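Local coordinates for sugar ABC transporter, sugar-binding protein (Streptococcus pneumoniae, PDB 2I58), which binds the trisaccharide raffinose (galactose, glucose and fructose joined in a row) and probably hands it to a membrane ABC importer for uptake, at residues Y10-K15 and V39-N44; N63-S68 and A278-W283; Q351-E356 and N380-P385; W162-Y167 and L362-V367. All blocks are in the same frame, centred on the assembly; numbering follows the deposited sequence.

Contact 1 (Y10-K15 and V39-N44). With GLC (alpha-D-glucopyranose), chain C; FRU (beta-D-fructofuranose), chain B.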
# COMPACT_ATOMS: atom_id res chain seq x y z
N TYR A 10 -2.00 -15.64 -14.71
CA TYR A 10 -2.35 -14.55 -13.83
C TYR A 10 -1.03 -13.97 -13.28
O TYR A 10 -0.25 -14.69 -12.65
CB TYR A 10 -3.26 -15.03 -12.69
CG TYR A 10 -3.19 -14.09 -11.49
CD1 TYR A 10 -3.63 -12.77 -11.59
CD2 TYR A 10 -2.63 -14.49 -10.28
CE1 TYR A 10 -3.57 -11.88 -10.53
CE2 TYR A 10 -2.53 -13.60 -9.21
CZ TYR A 10 -3.01 -12.29 -9.34
OH TYR A 10 -2.92 -11.41 -8.29
N PHE A 11 -0.80 -12.66 -13.50
CA PHE A 11 0.47 -12.01 -13.14
C PHE A 11 0.40 -11.30 -11.79
O PHE A 11 0.04 -10.10 -11.69
CB PHE A 11 0.87 -10.99 -14.17
CG PHE A 11 2.28 -10.42 -13.99
CD1 PHE A 11 3.39 -11.13 -14.42
CD2 PHE A 11 2.46 -9.14 -13.45
CE1 PHE A 11 4.65 -10.60 -14.30
CE2 PHE A 11 3.72 -8.59 -13.33
CZ PHE A 11 4.81 -9.31 -13.74
N ASN A 12 0.77 -12.07 -10.76
CA ASN A 12 0.60 -11.68 -9.41
C ASN A 12 1.73 -10.72 -9.07
O ASN A 12 2.87 -10.93 -9.51
CB ASN A 12 0.66 -12.90 -8.49
CG ASN A 12 0.32 -12.56 -7.06
OD1 ASN A 12 -0.59 -11.79 -6.80
ND2 ASN A 12 1.09 -13.09 -6.12
N GLN A 13 1.37 -9.65 -8.33
CA GLN A 13 2.34 -8.81 -7.64
C GLN A 13 2.09 -8.85 -6.12
O GLN A 13 2.67 -8.08 -5.38
CB GLN A 13 2.23 -7.35 -8.07
CG GLN A 13 2.60 -7.01 -9.51
CD GLN A 13 2.65 -5.48 -9.74
OE1 GLN A 13 3.45 -4.75 -9.13
NE2 GLN A 13 1.82 -5.01 -10.65
N LYS A 14 1.22 -9.71 -5.63
CA LYS A 14 0.96 -9.68 -4.20
C LYS A 14 1.53 -10.94 -3.47
O LYS A 14 0.88 -11.98 -3.36
CB LYS A 14 -0.53 -9.46 -4.00
CG LYS A 14 -0.90 -9.33 -2.57
CD LYS A 14 -1.95 -8.26 -2.34
CE LYS A 14 -2.18 -8.09 -0.86
NZ LYS A 14 -1.03 -7.41 -0.25
N LYS A 15 2.75 -10.78 -2.95
CA LYS A 15 3.64 -11.87 -2.53
C LYS A 15 3.36 -12.49 -1.16
O LYS A 15 3.49 -13.68 -0.96
CB LYS A 15 5.08 -11.36 -2.52
CG LYS A 15 5.66 -11.17 -3.94
CD LYS A 15 7.21 -10.95 -3.98
CE LYS A 15 7.70 -10.51 -5.38
NZ LYS A 15 7.20 -11.39 -6.53
N VAL A 39 0.14 -19.08 -12.11
CA VAL A 39 0.36 -17.98 -11.19
C VAL A 39 1.84 -17.65 -11.34
O VAL A 39 2.69 -18.52 -11.17
CB VAL A 39 -0.01 -18.33 -9.75
CG1 VAL A 39 0.08 -17.11 -8.85
CG2 VAL A 39 -1.44 -18.87 -9.70
N VAL A 40 2.12 -16.43 -11.75
CA VAL A 40 3.49 -16.01 -12.05
C VAL A 40 3.83 -14.92 -11.05
O VAL A 40 3.24 -13.87 -11.09
CB VAL A 40 3.66 -15.51 -13.52
CG1 VAL A 40 4.87 -14.67 -13.63
CG2 VAL A 40 3.76 -16.67 -14.50
N ASN A 41 4.77 -15.23 -10.15
CA ASN A 41 5.33 -14.28 -9.18
C ASN A 41 6.78 -14.13 -9.55
O ASN A 41 7.55 -15.06 -9.32
CB ASN A 41 5.26 -14.85 -7.76
CG ASN A 41 3.92 -14.68 -7.12
OD1 ASN A 41 3.44 -13.56 -6.94
ND2 ASN A 41 3.28 -15.79 -6.78
N VAL A 42 7.16 -12.99 -10.14
CA VAL A 42 8.58 -12.74 -10.44
C VAL A 42 9.11 -11.64 -9.55
O VAL A 42 8.33 -10.88 -8.95
CB VAL A 42 8.96 -12.43 -11.98
CG1 VAL A 42 9.33 -13.72 -12.74
CG2 VAL A 42 7.89 -11.66 -12.70
N PRO A 43 10.45 -11.61 -9.40
CA PRO A 43 11.15 -10.41 -8.90
C PRO A 43 10.98 -9.18 -9.81
O PRO A 43 10.81 -9.32 -11.03
CB PRO A 43 12.63 -10.86 -8.87
CG PRO A 43 12.59 -12.40 -8.84
CD PRO A 43 11.37 -12.75 -9.62
N ASN A 44 11.03 -8.00 -9.20
CA ASN A 44 10.93 -6.69 -9.87
C ASN A 44 9.71 -6.67 -10.79
O ASN A 44 9.74 -6.18 -11.92
CB ASN A 44 12.24 -6.31 -10.61
CG ASN A 44 13.50 -6.46 -9.72
OD1 ASN A 44 13.65 -5.80 -8.69
ND2 ASN A 44 14.39 -7.34 -10.11
C1 GLC C . 3.64 -3.92 -1.93
C2 GLC C . 3.11 -5.10 -1.16
C3 GLC C . 1.91 -5.64 -1.84
C4 GLC C . 0.90 -4.53 -2.08
C5 GLC C . 1.54 -3.32 -2.77
C6 GLC C . 0.59 -2.11 -2.97
O1 GLC C . 4.24 -4.44 -3.14
O2 GLC C . 4.08 -6.10 -1.24
O3 GLC C . 1.47 -6.65 -0.98
O4 GLC C . -0.09 -5.05 -2.96
O5 GLC C . 2.66 -2.88 -2.07
O6 GLC C . 1.33 -1.15 -3.58
C1 FRU B . 6.42 -4.99 -2.90
C2 FRU B . 5.41 -4.36 -3.84
C3 FRU B . 5.65 -5.06 -5.16
C4 FRU B . 5.28 -4.02 -6.19
C5 FRU B . 5.75 -2.73 -5.56
C6 FRU B . 4.77 -1.63 -5.98
O1 FRU B . 7.60 -4.22 -3.20
O3 FRU B . 4.81 -6.20 -5.28
O4 FRU B . 5.92 -4.23 -7.45
O5 FRU B . 5.76 -2.96 -4.15
O6 FRU B . 5.35 -0.29 -5.90

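Contact 2 (N63-S68 and A278-W283). With GLC (alpha-D-glucopyranose), chain C; GLA (alpha-D-galactopyranose), chain D.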
# COMPACT_ATOMS: atom_id res chain seq x y z
N ASN A 63 -2.39 -8.49 -12.04
CA ASN A 63 -2.61 -7.79 -10.83
C ASN A 63 -1.90 -6.49 -10.99
O ASN A 63 -0.71 -6.46 -10.86
CB ASN A 63 -2.10 -8.57 -9.63
CG ASN A 63 -2.09 -7.75 -8.37
OD1 ASN A 63 -2.83 -6.77 -8.23
ND2 ASN A 63 -1.21 -8.10 -7.46
N ILE A 64 -2.65 -5.43 -11.28
CA ILE A 64 -2.09 -4.10 -11.52
C ILE A 64 -2.85 -3.10 -10.61
O ILE A 64 -4.08 -3.11 -10.53
CB ILE A 64 -2.19 -3.70 -13.02
CG1 ILE A 64 -1.61 -2.31 -13.21
CG2 ILE A 64 -3.62 -3.68 -13.49
CD1 ILE A 64 -1.37 -1.93 -14.67
N TYR A 65 -2.10 -2.22 -9.94
CA TYR A 65 -2.67 -1.37 -8.94
C TYR A 65 -3.28 -0.20 -9.67
O TYR A 65 -2.57 0.51 -10.39
CB TYR A 65 -1.63 -0.93 -7.95
CG TYR A 65 -0.97 -2.11 -7.28
CD1 TYR A 65 -1.65 -2.91 -6.36
CD2 TYR A 65 0.32 -2.45 -7.59
CE1 TYR A 65 -1.02 -4.03 -5.75
CE2 TYR A 65 0.94 -3.55 -6.99
CZ TYR A 65 0.28 -4.33 -6.07
OH TYR A 65 0.95 -5.39 -5.54
N PRO A 66 -4.58 0.05 -9.45
CA PRO A 66 -5.46 0.81 -10.31
C PRO A 66 -5.29 2.30 -10.32
O PRO A 66 -5.99 2.99 -11.09
CB PRO A 66 -6.82 0.47 -9.74
CG PRO A 66 -6.57 0.32 -8.33
CD PRO A 66 -5.28 -0.40 -8.24
N GLN A 67 -4.42 2.81 -9.46
CA GLN A 67 -4.11 4.23 -9.41
C GLN A 67 -2.83 4.55 -10.18
O GLN A 67 -2.49 5.71 -10.41
CB GLN A 67 -4.00 4.66 -7.95
CG GLN A 67 -2.62 4.52 -7.30
CD GLN A 67 -2.16 3.12 -7.03
OE1 GLN A 67 -2.93 2.18 -7.09
NE2 GLN A 67 -0.90 2.97 -6.71
N SER A 68 -2.11 3.52 -10.59
CA SER A 68 -0.83 3.67 -11.28
C SER A 68 -0.93 4.48 -12.59
O SER A 68 -1.97 4.49 -13.26
CB SER A 68 -0.21 2.27 -11.54
OG SER A 68 -1.12 1.34 -12.14
N ALA A 278 -5.05 2.50 -1.98
CA ALA A 278 -5.69 2.30 -3.30
C ALA A 278 -6.05 0.78 -3.46
O ALA A 278 -5.78 -0.02 -2.56
CB ALA A 278 -4.72 2.74 -4.42
N GLY A 279 -6.64 0.38 -4.57
CA GLY A 279 -6.92 -1.03 -4.82
C GLY A 279 -5.68 -1.86 -4.58
O GLY A 279 -4.56 -1.45 -4.97
N ASP A 280 -5.86 -3.01 -3.93
CA ASP A 280 -4.73 -3.80 -3.47
C ASP A 280 -4.78 -5.11 -4.21
O ASP A 280 -3.94 -5.34 -5.04
CB ASP A 280 -4.77 -3.97 -1.96
CG ASP A 280 -3.61 -4.81 -1.41
OD1 ASP A 280 -2.49 -4.58 -1.85
OD2 ASP A 280 -3.84 -5.65 -0.47
N LEU A 281 -5.76 -5.99 -3.95
CA LEU A 281 -5.90 -7.09 -4.86
C LEU A 281 -6.77 -6.48 -5.93
O LEU A 281 -7.98 -6.29 -5.71
CB LEU A 281 -6.52 -8.34 -4.26
CG LEU A 281 -6.60 -9.55 -5.24
CD1 LEU A 281 -5.30 -10.30 -5.32
CD2 LEU A 281 -7.72 -10.48 -4.78
N ALA A 282 -6.14 -6.16 -7.07
CA ALA A 282 -6.81 -5.48 -8.16
C ALA A 282 -6.35 -6.05 -9.47
O ALA A 282 -5.17 -6.00 -9.75
CB ALA A 282 -6.49 -4.02 -8.13
N TRP A 283 -7.31 -6.50 -10.28
CA TRP A 283 -7.12 -7.27 -11.48
C TRP A 283 -7.74 -6.57 -12.64
O TRP A 283 -8.82 -5.99 -12.50
CB TRP A 283 -7.81 -8.61 -11.35
CG TRP A 283 -7.12 -9.49 -10.38
CD1 TRP A 283 -5.95 -9.22 -9.72
CD2 TRP A 283 -7.47 -10.83 -10.02
NE1 TRP A 283 -5.57 -10.29 -8.98
CE2 TRP A 283 -6.48 -11.30 -9.14
CE3 TRP A 283 -8.50 -11.68 -10.36
CZ2 TRP A 283 -6.53 -12.58 -8.57
CZ3 TRP A 283 -8.55 -12.94 -9.78
CH2 TRP A 283 -7.58 -13.38 -8.89
C1 GLC C . 3.64 -3.92 -1.93
C2 GLC C . 3.11 -5.10 -1.16
C3 GLC C . 1.91 -5.64 -1.84
C4 GLC C . 0.90 -4.53 -2.08
C5 GLC C . 1.54 -3.32 -2.77
C6 GLC C . 0.59 -2.11 -2.97
O1 GLC C . 4.24 -4.44 -3.14
O2 GLC C . 4.08 -6.10 -1.24
O3 GLC C . 1.47 -6.65 -0.98
O4 GLC C . -0.09 -5.05 -2.96
O5 GLC C . 2.66 -2.88 -2.07
O6 GLC C . 1.33 -1.15 -3.58
C1 GLA D . 1.15 0.26 -3.32
C2 GLA D . 1.09 0.99 -4.67
C3 GLA D . 2.48 1.06 -5.27
C4 GLA D . 3.44 1.62 -4.26
C5 GLA D . 3.43 0.82 -2.98
C6 GLA D . 4.25 1.58 -1.95
O2 GLA D . 0.13 0.29 -5.51
O3 GLA D . 2.45 1.94 -6.38
O4 GLA D . 3.04 2.99 -3.98
O5 GLA D . 2.14 0.77 -2.41
O6 GLA D . 3.85 1.15 -0.65

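Contact 3 (Q351-E356 and N380-P385). With GLA (alpha-D-galactopyranose), chain D.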
# COMPACT_ATOMS: atom_id res chain seq x y z
N GLN A 351 -0.36 8.94 -8.18
CA GLN A 351 -1.41 8.95 -9.16
C GLN A 351 -1.14 9.94 -10.29
O GLN A 351 -1.42 9.64 -11.45
CB GLN A 351 -2.75 9.31 -8.49
CG GLN A 351 -3.95 8.83 -9.27
CD GLN A 351 -5.27 9.28 -8.72
OE1 GLN A 351 -5.34 9.98 -7.71
NE2 GLN A 351 -6.33 8.90 -9.40
N TYR A 352 -0.61 11.10 -9.91
CA TYR A 352 -0.35 12.22 -10.80
C TYR A 352 1.15 12.44 -11.11
O TYR A 352 1.51 13.34 -11.90
CB TYR A 352 -0.99 13.48 -10.19
CG TYR A 352 -2.49 13.32 -10.03
CD1 TYR A 352 -3.31 13.19 -11.14
CD2 TYR A 352 -3.08 13.25 -8.78
CE1 TYR A 352 -4.68 13.02 -11.00
CE2 TYR A 352 -4.45 13.08 -8.65
CZ TYR A 352 -5.23 12.97 -9.75
OH TYR A 352 -6.56 12.80 -9.61
N TRP A 353 2.00 11.60 -10.52
CA TRP A 353 3.44 11.61 -10.79
C TRP A 353 3.76 10.70 -12.00
O TRP A 353 2.92 9.92 -12.42
CB TRP A 353 4.25 11.13 -9.57
CG TRP A 353 3.89 11.79 -8.29
CD1 TRP A 353 3.05 12.86 -8.11
CD2 TRP A 353 4.38 11.47 -6.99
NE1 TRP A 353 2.96 13.17 -6.81
CE2 TRP A 353 3.77 12.34 -6.09
CE3 TRP A 353 5.24 10.49 -6.51
CZ2 TRP A 353 4.02 12.29 -4.71
CZ3 TRP A 353 5.48 10.42 -5.13
CH2 TRP A 353 4.88 11.34 -4.25
N THR A 354 4.98 10.79 -12.51
CA THR A 354 5.44 9.95 -13.62
C THR A 354 6.12 8.63 -13.15
O THR A 354 6.24 7.65 -13.89
CB THR A 354 6.39 10.77 -14.47
OG1 THR A 354 7.43 11.27 -13.62
CG2 THR A 354 5.64 11.96 -15.09
N SER A 355 6.56 8.63 -11.89
CA SER A 355 7.17 7.47 -11.20
C SER A 355 7.18 7.70 -9.69
O SER A 355 6.84 8.77 -9.23
CB SER A 355 8.62 7.28 -11.65
OG SER A 355 9.29 8.55 -11.65
N GLU A 356 7.62 6.70 -8.93
CA GLU A 356 7.74 6.87 -7.48
C GLU A 356 9.05 6.34 -6.87
O GLU A 356 9.25 6.50 -5.68
CB GLU A 356 6.55 6.18 -6.77
CG GLU A 356 6.31 4.70 -7.22
CD GLU A 356 5.20 3.96 -6.39
OE1 GLU A 356 4.73 4.55 -5.37
OE2 GLU A 356 4.83 2.80 -6.79
N ASN A 380 13.09 18.45 -5.50
CA ASN A 380 12.93 19.25 -6.71
C ASN A 380 13.50 18.56 -7.95
O ASN A 380 12.98 18.72 -9.04
CB ASN A 380 13.55 20.63 -6.56
CG ASN A 380 12.63 21.60 -5.89
OD1 ASN A 380 12.99 22.18 -4.87
ND2 ASN A 380 11.44 21.78 -6.45
N ALA A 381 14.57 17.79 -7.76
CA ALA A 381 15.17 17.01 -8.83
C ALA A 381 14.18 15.96 -9.35
O ALA A 381 14.16 15.63 -10.54
CB ALA A 381 16.47 16.37 -8.35
N PHE A 382 13.34 15.45 -8.46
CA PHE A 382 12.35 14.45 -8.84
C PHE A 382 11.13 15.08 -9.56
O PHE A 382 10.74 14.63 -10.62
CB PHE A 382 11.96 13.63 -7.59
CG PHE A 382 10.75 12.75 -7.75
CD1 PHE A 382 10.72 11.75 -8.71
CD2 PHE A 382 9.67 12.89 -6.89
CE1 PHE A 382 9.62 10.95 -8.84
CE2 PHE A 382 8.58 12.08 -7.00
CZ PHE A 382 8.56 11.10 -7.98
N PHE A 383 10.58 16.14 -8.99
CA PHE A 383 9.38 16.79 -9.54
C PHE A 383 9.52 17.80 -10.72
O PHE A 383 8.52 18.14 -11.35
CB PHE A 383 8.67 17.54 -8.42
CG PHE A 383 8.06 16.64 -7.40
CD1 PHE A 383 7.18 15.65 -7.76
CD2 PHE A 383 8.32 16.82 -6.06
CE1 PHE A 383 6.59 14.85 -6.80
CE2 PHE A 383 7.73 16.02 -5.11
CZ PHE A 383 6.86 15.04 -5.48
N ASN A 384 10.71 18.30 -11.01
CA ASN A 384 10.90 19.29 -12.10
C ASN A 384 10.69 18.74 -13.54
O ASN A 384 10.17 19.44 -14.41
CB ASN A 384 12.26 20.00 -11.98
CG ASN A 384 12.26 21.13 -10.94
OD1 ASN A 384 11.29 21.34 -10.21
ND2 ASN A 384 13.37 21.85 -10.88
N PRO A 385 11.12 17.50 -13.80
CA PRO A 385 10.80 16.82 -15.06
C PRO A 385 9.32 16.70 -15.36
O PRO A 385 8.95 16.50 -16.49
CB PRO A 385 11.35 15.40 -14.86
CG PRO A 385 12.37 15.52 -13.76
CD PRO A 385 11.97 16.69 -12.91
C1 GLA D . 1.15 0.26 -3.32
C2 GLA D . 1.09 0.99 -4.67
C3 GLA D . 2.48 1.06 -5.27
C4 GLA D . 3.44 1.62 -4.26
C5 GLA D . 3.43 0.82 -2.98
C6 GLA D . 4.25 1.58 -1.95
O2 GLA D . 0.13 0.29 -5.51
O3 GLA D . 2.45 1.94 -6.38
O4 GLA D . 3.04 2.99 -3.98
O5 GLA D . 2.14 0.77 -2.41
O6 GLA D . 3.85 1.15 -0.65

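Contact 4 (W162-Y167 and L362-V367). With FRU (beta-D-fructofuranose), chain B.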
# COMPACT_ATOMS: atom_id res chain seq x y z
N TRP A 162 10.66 1.42 -0.26
CA TRP A 162 9.21 1.56 -0.42
C TRP A 162 8.40 1.46 0.92
O TRP A 162 7.37 2.11 1.08
CB TRP A 162 8.70 0.57 -1.45
CG TRP A 162 9.02 -0.79 -1.09
CD1 TRP A 162 10.19 -1.43 -1.33
CD2 TRP A 162 8.18 -1.70 -0.40
NE1 TRP A 162 10.13 -2.72 -0.85
CE2 TRP A 162 8.90 -2.91 -0.27
CE3 TRP A 162 6.88 -1.63 0.12
CZ2 TRP A 162 8.37 -4.03 0.38
CZ3 TRP A 162 6.34 -2.77 0.77
CH2 TRP A 162 7.10 -3.95 0.89
N THR A 163 8.87 0.69 1.90
CA THR A 163 8.07 0.52 3.08
C THR A 163 7.71 1.86 3.67
O THR A 163 6.77 1.90 4.48
CB THR A 163 8.72 -0.35 4.19
OG1 THR A 163 9.99 0.17 4.53
CG2 THR A 163 8.90 -1.79 3.74
N LEU A 164 8.43 2.94 3.31
CA LEU A 164 8.19 4.26 3.90
C LEU A 164 7.51 5.28 2.97
O LEU A 164 7.28 6.47 3.34
CB LEU A 164 9.48 4.82 4.45
CG LEU A 164 10.00 4.28 5.79
CD1 LEU A 164 11.16 5.10 6.20
CD2 LEU A 164 8.93 4.31 6.91
N ASN A 165 7.18 4.82 1.77
CA ASN A 165 6.44 5.65 0.81
C ASN A 165 5.17 6.26 1.42
O ASN A 165 4.92 7.48 1.37
CB ASN A 165 6.05 4.83 -0.42
CG ASN A 165 5.47 5.69 -1.52
OD1 ASN A 165 5.93 6.82 -1.75
ND2 ASN A 165 4.44 5.17 -2.20
N GLY A 166 4.36 5.39 2.00
CA GLY A 166 3.10 5.86 2.57
C GLY A 166 3.32 6.80 3.72
O GLY A 166 2.52 7.69 3.95
N TYR A 167 4.43 6.62 4.43
CA TYR A 167 4.71 7.48 5.59
C TYR A 167 4.89 8.96 5.20
O TYR A 167 4.09 9.81 5.51
CB TYR A 167 5.94 6.94 6.32
CG TYR A 167 6.20 7.63 7.62
CD1 TYR A 167 5.48 7.32 8.78
CD2 TYR A 167 7.18 8.54 7.71
CE1 TYR A 167 5.74 7.98 10.00
CE2 TYR A 167 7.44 9.20 8.91
CZ TYR A 167 6.73 8.93 10.05
OH TYR A 167 7.06 9.65 11.15
N LEU A 362 14.57 9.09 -1.73
CA LEU A 362 14.92 10.31 -0.97
C LEU A 362 14.30 10.26 0.44
O LEU A 362 14.88 10.85 1.39
CB LEU A 362 14.55 11.60 -1.70
CG LEU A 362 13.06 11.81 -1.90
CD1 LEU A 362 12.36 12.55 -0.71
CD2 LEU A 362 12.80 12.50 -3.25
N THR A 363 13.18 9.54 0.59
CA THR A 363 12.62 9.37 1.92
C THR A 363 13.62 8.62 2.76
O THR A 363 14.07 9.17 3.77
CB THR A 363 11.32 8.63 1.95
OG1 THR A 363 10.35 9.37 1.20
CG2 THR A 363 10.84 8.51 3.38
N MET A 364 14.00 7.41 2.34
CA MET A 364 14.94 6.56 3.11
C MET A 364 16.28 7.31 3.31
O MET A 364 16.78 7.48 4.42
CB MET A 364 15.15 5.20 2.41
CG MET A 364 15.79 4.10 3.26
SD MET A 364 14.92 3.82 4.85
CE MET A 364 13.31 3.21 4.39
N ASN A 365 16.87 7.80 2.24
CA ASN A 365 18.09 8.58 2.40
C ASN A 365 18.03 9.58 3.57
O ASN A 365 19.02 9.72 4.29
CB ASN A 365 18.46 9.28 1.09
CG ASN A 365 19.10 8.34 0.09
OD1 ASN A 365 19.39 7.18 0.40
ND2 ASN A 365 19.32 8.83 -1.11
N TYR A 366 16.90 10.26 3.77
CA TYR A 366 16.82 11.26 4.85
C TYR A 366 16.90 10.49 6.17
O TYR A 366 17.69 10.82 7.07
CB TYR A 366 15.60 12.17 4.77
CG TYR A 366 15.57 13.12 5.91
CD1 TYR A 366 16.45 14.18 5.96
CD2 TYR A 366 14.76 12.90 7.01
CE1 TYR A 366 16.48 15.07 7.08
CE2 TYR A 366 14.78 13.77 8.14
CZ TYR A 366 15.63 14.86 8.16
OH TYR A 366 15.66 15.68 9.26
N VAL A 367 16.13 9.42 6.30
CA VAL A 367 16.17 8.72 7.55
C VAL A 367 17.57 8.14 7.77
O VAL A 367 18.07 8.19 8.89
CB VAL A 367 15.09 7.65 7.69
CG1 VAL A 367 15.15 7.07 9.10
CG2 VAL A 367 13.70 8.21 7.42
C1 FRU B . 6.42 -4.99 -2.90
C2 FRU B . 5.41 -4.36 -3.84
C3 FRU B . 5.65 -5.06 -5.16
C4 FRU B . 5.28 -4.02 -6.19
C5 FRU B . 5.75 -2.73 -5.56
C6 FRU B . 4.77 -1.63 -5.98
O1 FRU B . 7.60 -4.22 -3.20
O3 FRU B . 4.81 -6.20 -5.28
O4 FRU B . 5.92 -4.23 -7.45
O5 FRU B . 5.76 -2.96 -4.15
O6 FRU B . 5.35 -0.29 -5.90

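Contact 1 (Y10-K15 and V39-N44)
Asn12 sends its CG anti to its own nitrogen (chi1 -173°), whereas the CG of Asn41 turns back beside the backbone N (chi1 -81°); the two amides therefore converge with planes 76° apart. Asn12 ND2 donates to Asn41 OD1 in the carbonyl plane, on a lone pair, though tilted from its own amide plane, and it also donates to Lys14 O. From opposite faces of the Asn12 carbonyl, Tyr10 OH and Lys14 N (3.0 Å) both reach OD1, the second closing an Asx turn. Asparagine suits this place because one short amide can fasten both strand ends and the loop beyond. Lys15 stretches across, so that NZ donates to Val42 O at 2.7 Å from above the carbonyl plane.

Behind the amides the strands pair in parallel: Val40 N to Tyr10 O and Asn12 N to Val40 O, both 3.1 Å. Val39 CG1 lies at the Tyr10 ring edge on one sheet face, while on the other Phe11 rests against Val40 and Val42. The fixed loop offers Gln13 OE1 to fructose O4 and Lys14 NZ to glucose O3 (2.7 Å), a sugar-binding loop between first strand and helix of a beta-alpha-beta unit.

Contact 2 (N63-S68 and A278-W283)
The edge of the Tyr65 ring is turned to two backbone carbonyls, with CD1 3.5 Å from Gly279 O and CE1 3.3 Å from Asp280 O. Over one face lies glucose C6, 3.7 Å above the plane and offset toward the rim, while galactose O2 comes in obliquely near CB and CG. Trp283 meets Asn63 CA obliquely through its CD1, and Leu281 CD2 sits over one face of the indole; Tyr10 and Phe298 also meet this ring.

The backbones touch as the edges of neighbouring strands, Asn63 facing Trp283 in an antiparallel non-hydrogen-bonded pair, with a weak bond from Ile64 N to Ala282 O. Then a type I turn from Tyr65 to Ser68 carries the chain toward helix 69-76. Pro66, rigid and suited to the turn, puts its CD against Ala282 CB, and its CG lies close to the backbone of Gly279, where the lack of a side chain lets the ring come in. Ala278, with just a methyl, fits beside the Gln67 amide.

That amide is brought round by a bend at chi2 (-71°), and NE2 donates nearly straight to galactose O2 at 3.1 Å. Glucose O4 has two partners: it donates to Asp280 OD1 at 2.7 Å and accepts a weak bond from Tyr65 OH. The other carboxylate oxygen, OD2, is held by Ser317 and has a long, weak ion pair with Lys14. Hydroxyls thus meet matched donors and acceptors while the tyrosine face takes the C6 methylene of glucose, a combination common in sugar sites.

Contact 3 (Q351-E356 and N380-P385)
Three aromatic rings carry the packing, with Phe382 and Phe383 both presenting an edge to the same face of Trp353. Phe383 makes the more central approach, its CE1 3.8 Å from Trp353 CE2 and its ring T-shaped to the five-membered ring, with planes at 80°. Phe382 comes in offset over the six-membered ring, planes at 81° and centroids 5.5 Å apart, its CZ and CE2 near Trp353 CE3. Neighbours in sequence on helix 372-383, the two phenylalanines take different first torsions: CG lies anti to the backbone N in Phe382 (chi1 168°) but beside it in Phe383, which brings both to one indole. They also touch each other, Phe382 CD2 lying over the centre of the Phe383 ring. Such flat, polarisable groups suit a place where a broad indole face must be filled.

Across the segments the polar neighbour of the rings is Ser355, whose O lies 3.2 Å from Phe382 CZ, at the ring edge, where aromatic hydrogens carry slight positive charge; it also sits at the indole edge. The indole nitrogen is satisfied elsewhere, by Asn183.

Hydrogen bonding turns away from the helix, toward the sugar. Glu356, extended beyond CG, receives galactose O4 on OE1 at 2.7 Å and galactose O3 on OE2 at 2.6 Å, so its carboxylate spans two adjacent hydroxyls, a grip that fixes its rotation. It also stands at the N-cap position before helix 357-369, whose positive end would probably favour its negative charge. Apolar anchoring on one side of a short loop thus accompanies a charged, bidentate hold on galactose on the other.

Contact 4 (W162-Y167 and L362-V367)
Met364 reaches Leu164 with a doubly folded side chain, bent at both chi2 (53°) and chi3 (65°), so that its methyl rather than its sulfur leads the approach. CE lies 3.4 Å from Leu164 CD1 and 3.7 Å from Leu164 CG, and the two side chains cross at about a right angle. Flexible and unbranched, methionine can shape itself to the leucine in this way.

Leu164 is the hub of the contact. Besides the methionine, its CD1 meets Val367 CG2 at 4.2 Å, one turn further along helix 357-369, and its CB meets Thr363 CG2 at 4.1 Å. One branched residue thus sits against three apolar groups from a single helix, with no hydrogen bond between the segments. Threonine suits its position because its two branches part company: the methyl packs on the leucine, while OG1 is bonded to Asn168 ND2 and to Phe359 O in its own helix. Met208 of helix 199-209 covers Thr363 and Val367 as well.

Two residues before the leucine, Trp162 faces the ligand. Fructose O1 lies 3.5 Å above the centre of the indole system, and Thr163 CG2 backs the opposite face. Residues 162-164 end a 3-10 segment that leads into helix 165-176. The contact therefore joins this lead-in to helix 357-369 in one lobe of a two-lobed solute-binding protein, behind a tryptophan that lines the sugar cleft.

From the N terminus, contact 1 closes first, over helix 18-31, and is in series with the other three. Contact 2 opens at the end of strand 61-63, next to strand 6-11 in the same sheet, and touches contact 1 directly; it closes some 210 residues later. Within that span contact 4 opens at 162-167, so the two cross. Contact 3 opens at 351-356, before contact 4 closes at 362-367, and closes itself at 380-385; contacts 3 and 4 thus cross too. Contacts 1 and 2 each join two neighbouring strands of the five-stranded sheet; across the cleft, contact 3 packs a loop on helix 372-383 and contact 4 a 3-10 segment on helix 357-369. All four border the trisaccharide.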